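Local coordinates for 2-keto acid:ferredoxin oxidoreductase subunit alpha (Pyrococcus furiosus, PDB 4WBX), which probably catalyses the coenzyme A-dependent oxidation of 2-oxoglutarate to succinyl-CoA and carbon dioxide, passing the electrons to ferredoxin, at residues L335-A340 and G363-A368; W329-E334 and Y357-E362. All blocks are in the same frame, centred on the assembly; numbering follows the deposited sequence.

Contact 1. Residues L335-A340 and G363-A368; sequences LIERIA and GANGKA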
loop_
_atom_site.group_PDB
_atom_site.type_symbol
_atom_site.label_atom_id
_atom_site.label_comp_id
_atom_site.label_asym_id
_atom_site.label_seq_id
_atom_site.Cartn_x
_atom_site.Cartn_y
_atom_site.Cartn_z
ATOM N N LEU A 335 29.443 -24.420 12.878
ATOM C CA LEU A 335 30.709 -23.710 12.888
ATOM C C LEU A 335 30.887 -22.903 14.174
ATOM O O LEU A 335 31.966 -22.911 14.772
ATOM C CB LEU A 335 30.814 -22.795 11.679
ATOM C CG LEU A 335 31.998 -21.834 11.602
ATOM C CD1 LEU A 335 32.403 -21.738 10.163
ATOM C CD2 LEU A 335 31.647 -20.449 12.131
ATOM N N ILE A 336 29.837 -22.205 14.600
ATOM C CA ILE A 336 29.906 -21.412 15.828
ATOM C C ILE A 336 30.099 -22.349 17.023
ATOM O O ILE A 336 30.702 -21.974 18.028
ATOM C CB ILE A 336 28.633 -20.552 16.036
ATOM C CG1 ILE A 336 28.379 -19.664 14.820
ATOM C CG2 ILE A 336 28.743 -19.694 17.284
ATOM C CD1 ILE A 336 29.445 -18.645 14.572
ATOM N N GLU A 337 29.583 -23.568 16.897
ATOM C CA GLU A 337 29.750 -24.600 17.905
ATOM C C GLU A 337 31.228 -24.953 18.060
ATOM O O GLU A 337 31.822 -24.819 19.134
ATOM C CB GLU A 337 28.927 -25.827 17.509
ATOM C CG GLU A 337 29.142 -27.045 18.356
ATOM C CD GLU A 337 28.218 -27.052 19.540
ATOM O OE1 GLU A 337 28.362 -26.154 20.399
ATOM O OE2 GLU A 337 27.344 -27.943 19.607
ATOM N N ARG A 338 31.819 -25.389 16.959
ATOM C CA ARG A 338 33.231 -25.731 16.922
ATOM C C ARG A 338 34.118 -24.618 17.467
ATOM O O ARG A 338 35.093 -24.896 18.168
ATOM C CB ARG A 338 33.634 -26.094 15.497
ATOM C CG ARG A 338 32.590 -26.976 14.837
ATOM C CD ARG A 338 32.826 -27.151 13.352
ATOM N NE ARG A 338 32.741 -28.565 13.001
ATOM C CZ ARG A 338 33.049 -29.064 11.811
ATOM N NH1 ARG A 338 33.456 -28.253 10.844
ATOM N NH2 ARG A 338 32.953 -30.372 11.596
ATOM N N ILE A 339 33.779 -23.367 17.169
ATOM C CA ILE A 339 34.551 -22.221 17.668
ATOM C C ILE A 339 34.272 -21.944 19.155
ATOM O O ILE A 339 35.139 -21.443 19.874
ATOM C CB ILE A 339 34.267 -20.965 16.818
ATOM C CG1 ILE A 339 34.739 -21.196 15.382
ATOM C CG2 ILE A 339 34.914 -19.705 17.392
ATOM C CD1 ILE A 339 34.766 -19.941 14.545
ATOM N N ALA A 340 33.074 -22.294 19.618
ATOM C CA ALA A 340 32.730 -22.163 21.036
ATOM C C ALA A 340 33.698 -22.969 21.899
ATOM O O ALA A 340 34.343 -22.427 22.807
ATOM C CB ALA A 340 31.291 -22.614 21.292
ATOM N N GLY A 363 24.166 -20.912 18.528
ATOM C CA GLY A 363 25.190 -21.657 17.822
ATOM C C GLY A 363 26.101 -22.318 18.835
ATOM O O GLY A 363 26.412 -23.504 18.731
ATOM N N ALA A 364 26.522 -21.532 19.823
ATOM C CA ALA A 364 27.352 -22.023 20.911
ATOM C C ALA A 364 26.497 -22.842 21.858
ATOM O O ALA A 364 25.839 -22.286 22.742
ATOM C CB ALA A 364 28.015 -20.856 21.651
ATOM N N ASN A 365 26.512 -24.162 21.683
ATOM C CA ASN A 365 25.647 -25.063 22.452
ATOM C C ASN A 365 25.977 -25.075 23.932
ATOM O O ASN A 365 26.096 -26.142 24.523
ATOM C CB ASN A 365 25.753 -26.489 21.914
ATOM C CG ASN A 365 24.434 -27.211 21.913
ATOM O OD1 ASN A 365 23.485 -26.785 22.563
ATOM N ND2 ASN A 365 24.359 -28.313 21.169
ATOM N N GLY A 366 26.134 -23.890 24.517
ATOM C CA GLY A 366 26.570 -23.749 25.894
ATOM C C GLY A 366 28.072 -23.783 26.077
ATOM O O GLY A 366 28.581 -23.465 27.157
ATOM N N LYS A 367 28.782 -24.140 25.011
ATOM C CA LYS A 367 30.207 -24.447 25.091
ATOM C C LYS A 367 31.127 -23.223 25.057
ATOM O O LYS A 367 32.311 -23.351 24.731
ATOM C CB LYS A 367 30.581 -25.403 23.959
ATOM C CG LYS A 367 29.703 -26.642 23.926
ATOM C CD LYS A 367 30.083 -27.567 22.797
ATOM C CE LYS A 367 29.193 -28.805 22.774
ATOM N NZ LYS A 367 29.974 -30.081 22.796
ATOM N N ALA A 368 30.582 -22.052 25.397
ATOM C CA ALA A 368 31.363 -20.822 25.575
ATOM C C ALA A 368 30.441 -19.714 26.049
ATOM O O ALA A 368 29.268 -19.704 25.697
ATOM C CB ALA A 368 32.057 -20.412 24.288
#
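Glu337 reaches Asn365 because its CG stands anti to the backbone N (chi1 172°) and its chain then bends at chi2 (88°). The bend carries the carboxylate off the helix and over to the loop. There OE1 accepts a hydrogen bond from Asn365 N at 3.0 Å, met on the syn side but 34° out of the carboxylate plane. A weak second bond runs from Asn365 ND2 to Glu337 OE2, 3.4 Å long. The carboxylate and the side-chain amide are nearly coplanar, and both oxygens meet Asn365. The aliphatic part of Lys367 lies against the same carboxylate. Lys367 CD is 3.3 Å from Glu337 OE1, and Lys367 NZ makes a salt bridge with Glu341. Gly363 has no side chain, and this lets Ile336 CB come to 4.0 Å from Gly363 CA. One turn on, Ala340 CB packs on Ala364 CB at 3.7 Å and on Ala368 CB at 3.8 Å. Asn365 also packs on Gly366 of the second subunit. The contact thus sets helix 333-341 against the end of helix 356-363 and the loop that leads into strand 369-374.

Contact 2. Residues W329-E334 and Y357-E362; sequences WPFDFE and YHLIKE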
loop_
_atom_site.group_PDB
_atom_site.type_symbol
_atom_site.label_atom_id
_atom_site.label_comp_id
_atom_site.label_asym_id
_atom_site.label_seq_id
_atom_site.Cartn_x
_atom_site.Cartn_y
_atom_site.Cartn_z
ATOM N N TRP A 329 22.407 -15.568 6.391
ATOM C CA TRP A 329 21.457 -16.670 6.280
ATOM C C TRP A 329 21.549 -17.279 4.888
ATOM O O TRP A 329 21.699 -16.557 3.912
ATOM C CB TRP A 329 20.037 -16.178 6.565
ATOM C CG TRP A 329 19.097 -17.273 6.875
ATOM C CD1 TRP A 329 18.314 -17.964 5.990
ATOM C CD2 TRP A 329 18.824 -17.823 8.174
ATOM N NE1 TRP A 329 17.578 -18.920 6.665
ATOM C CE2 TRP A 329 17.870 -18.847 8.001
ATOM C CE3 TRP A 329 19.295 -17.547 9.465
ATOM C CZ2 TRP A 329 17.389 -19.604 9.070
ATOM C CZ3 TRP A 329 18.809 -18.301 10.527
ATOM C CH2 TRP A 329 17.867 -19.318 10.320
ATOM N N PRO A 330 21.486 -18.606 4.775
ATOM C CA PRO A 330 21.388 -19.676 5.772
ATOM C C PRO A 330 22.577 -19.654 6.707
ATOM O O PRO A 330 23.645 -19.291 6.245
ATOM C CB PRO A 330 21.386 -20.945 4.921
ATOM C CG PRO A 330 22.083 -20.564 3.685
ATOM C CD PRO A 330 21.676 -19.151 3.424
ATOM N N PHE A 331 22.396 -20.005 7.978
ATOM C CA PHE A 331 23.437 -19.779 8.975
ATOM C C PHE A 331 24.105 -21.053 9.461
ATOM O O PHE A 331 23.424 -21.980 9.877
ATOM C CB PHE A 331 22.868 -19.048 10.178
ATOM C CG PHE A 331 23.922 -18.500 11.083
ATOM C CD1 PHE A 331 24.597 -17.320 10.750
ATOM C CD2 PHE A 331 24.261 -19.156 12.248
ATOM C CE1 PHE A 331 25.584 -16.803 11.574
ATOM C CE2 PHE A 331 25.249 -18.649 13.078
ATOM C CZ PHE A 331 25.912 -17.465 12.738
ATOM N N ASP A 332 25.436 -21.102 9.425
ATOM C CA ASP A 332 26.170 -22.295 9.875
ATOM C C ASP A 332 26.286 -22.370 11.394
ATOM O O ASP A 332 27.211 -21.810 11.989
ATOM C CB ASP A 332 27.566 -22.342 9.266
ATOM C CG ASP A 332 28.171 -23.725 9.337
ATOM O OD1 ASP A 332 27.405 -24.692 9.551
ATOM O OD2 ASP A 332 29.403 -23.842 9.163
ATOM N N PHE A 333 25.342 -23.068 12.013
ATOM C CA PHE A 333 25.272 -23.117 13.467
ATOM C C PHE A 333 26.427 -23.951 14.044
ATOM O O PHE A 333 27.075 -23.540 15.018
ATOM C CB PHE A 333 23.904 -23.662 13.915
ATOM C CG PHE A 333 22.779 -22.640 13.839
ATOM C CD1 PHE A 333 22.565 -21.737 14.882
ATOM C CD2 PHE A 333 21.934 -22.584 12.732
ATOM C CE1 PHE A 333 21.530 -20.797 14.825
ATOM C CE2 PHE A 333 20.899 -21.642 12.666
ATOM C CZ PHE A 333 20.701 -20.750 13.717
ATOM N N GLU A 334 26.695 -25.095 13.418
ATOM C CA GLU A 334 27.795 -25.965 13.817
ATOM C C GLU A 334 29.158 -25.260 13.861
ATOM O O GLU A 334 29.948 -25.479 14.773
ATOM C CB GLU A 334 27.873 -27.152 12.870
ATOM C CG GLU A 334 26.527 -27.567 12.343
ATOM C CD GLU A 334 26.423 -29.064 12.160
ATOM O OE1 GLU A 334 27.079 -29.602 11.239
ATOM O OE2 GLU A 334 25.681 -29.705 12.938
ATOM N N TYR A 357 23.846 -11.626 18.032
ATOM C CA TYR A 357 24.052 -12.272 19.325
ATOM C C TYR A 357 23.283 -13.566 19.524
ATOM O O TYR A 357 23.856 -14.564 19.979
ATOM C CB TYR A 357 23.679 -11.315 20.460
ATOM C CG TYR A 357 23.414 -12.032 21.761
ATOM C CD1 TYR A 357 24.462 -12.385 22.612
ATOM C CD2 TYR A 357 22.117 -12.370 22.143
ATOM C CE1 TYR A 357 24.222 -13.056 23.807
ATOM C CE2 TYR A 357 21.869 -13.042 23.330
ATOM C CZ TYR A 357 22.921 -13.377 24.156
ATOM O OH TYR A 357 22.665 -14.035 25.334
ATOM N N HIS A 358 21.986 -13.533 19.223
ATOM C CA HIS A 358 21.110 -14.678 19.452
ATOM C C HIS A 358 21.537 -15.871 18.628
ATOM O O HIS A 358 21.531 -16.986 19.120
ATOM C CB HIS A 358 19.652 -14.340 19.131
ATOM C CG HIS A 358 19.027 -13.364 20.077
ATOM N ND1 HIS A 358 18.279 -13.759 21.165
ATOM C CD2 HIS A 358 19.017 -12.009 20.088
ATOM C CE1 HIS A 358 17.850 -12.689 21.812
ATOM N NE2 HIS A 358 18.283 -11.613 21.179
ATOM N N LEU A 359 21.895 -15.652 17.370
ATOM C CA LEU A 359 22.293 -16.775 16.528
ATOM C C LEU A 359 23.592 -17.355 17.031
ATOM O O LEU A 359 23.867 -18.544 16.855
ATOM C CB LEU A 359 22.461 -16.359 15.073
ATOM C CG LEU A 359 21.194 -15.944 14.341
ATOM C CD1 LEU A 359 21.356 -14.505 13.899
ATOM C CD2 LEU A 359 20.956 -16.858 13.155
ATOM N N ILE A 360 24.402 -16.498 17.644
ATOM C CA ILE A 360 25.678 -16.943 18.182
ATOM C C ILE A 360 25.427 -17.831 19.400
ATOM O O ILE A 360 25.855 -18.989 19.419
ATOM C CB ILE A 360 26.589 -15.765 18.554
ATOM C CG1 ILE A 360 26.887 -14.894 17.325
ATOM C CG2 ILE A 360 27.881 -16.288 19.152
ATOM C CD1 ILE A 360 27.421 -15.650 16.130
ATOM N N LYS A 361 24.696 -17.312 20.387
ATOM C CA LYS A 361 24.352 -18.099 21.579
ATOM C C LYS A 361 23.612 -19.415 21.256
ATOM O O LYS A 361 23.799 -20.426 21.940
ATOM C CB LYS A 361 23.518 -17.265 22.558
ATOM C CG LYS A 361 23.208 -18.008 23.855
ATOM C CD LYS A 361 23.452 -17.161 25.094
ATOM C CE LYS A 361 23.656 -18.038 26.331
ATOM N NZ LYS A 361 23.715 -17.218 27.577
ATOM N N GLU A 362 22.784 -19.421 20.221
ATOM C CA GLU A 362 22.131 -20.655 19.822
ATOM C C GLU A 362 23.147 -21.539 19.104
ATOM O O GLU A 362 23.022 -22.769 19.078
ATOM C CB GLU A 362 20.920 -20.374 18.930
ATOM C CG GLU A 362 20.315 -21.607 18.255
ATOM C CD GLU A 362 19.183 -21.255 17.310
ATOM O OE1 GLU A 362 18.696 -20.102 17.377
ATOM O OE2 GLU A 362 18.778 -22.121 16.498
#
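Leu359 points its CD2 methyl into a group of three aromatic rings. Trp329 offers its edge: CD2 lies near the indole plane, 3.7 Å from Trp329 CZ3, and the two side chains cross at about a right angle. Phe331 offers a face, with Leu359 CD2 3.9 Å above the ring plane and offset toward the rim. Phe333 CZ is 3.9 Å from Leu359 CD2. The Phe331 ring also touches Ile360, whose CD1 is 4.1 Å from Phe331 CZ. Within 329-334, Phe331 CD2 sits over the centre of one face of Phe333. Glu362 CG lies anti to the backbone N (chi1 170°) and the chain runs on extended, which brings Glu362 CD to 3.4 Å from Phe333 CE1. The carboxylate and the ring are turned only 24° apart. Glu362 OE2 is hydrogen-bonded to His358 ND1 of the second subunit, so this carboxylate belongs to the subunit interface as well. Trp329 ends strand 324-329, and the peptide bond from it to Pro330 is cis; Asp332 is the N-cap residue of helix 333-341. This is hydrophobic packing of a strand-to-helix connection on a helix, within the core domain II region of the pyruvate:ferredoxin oxidoreductase family.

Overall arrangement
Contacts 1 and 2 are neighbours, their centres about 9 Å apart, and both involve helices 333-341 and 356-363. Their segments alternate along the chain: 329-334 runs straight into 335-340, and 357-362 into 363-368. They touch directly. Ile336 CG2 is 3.7 Å from Ile360 O, Ile336 CG1 is 3.7 Å from Phe331 CE2, and Gly363 CA is 3.9 Å from Phe333 CD1. Contact 2 is buried and aromatic, with its centre about 16 Å from the centre of the chain. Contact 1 is more polar, only partly buried and farther out, at about 24 Å. Both also touch the second subunit, contact 1 through Asn365 and contact 2 through residues such as His358 and Glu362.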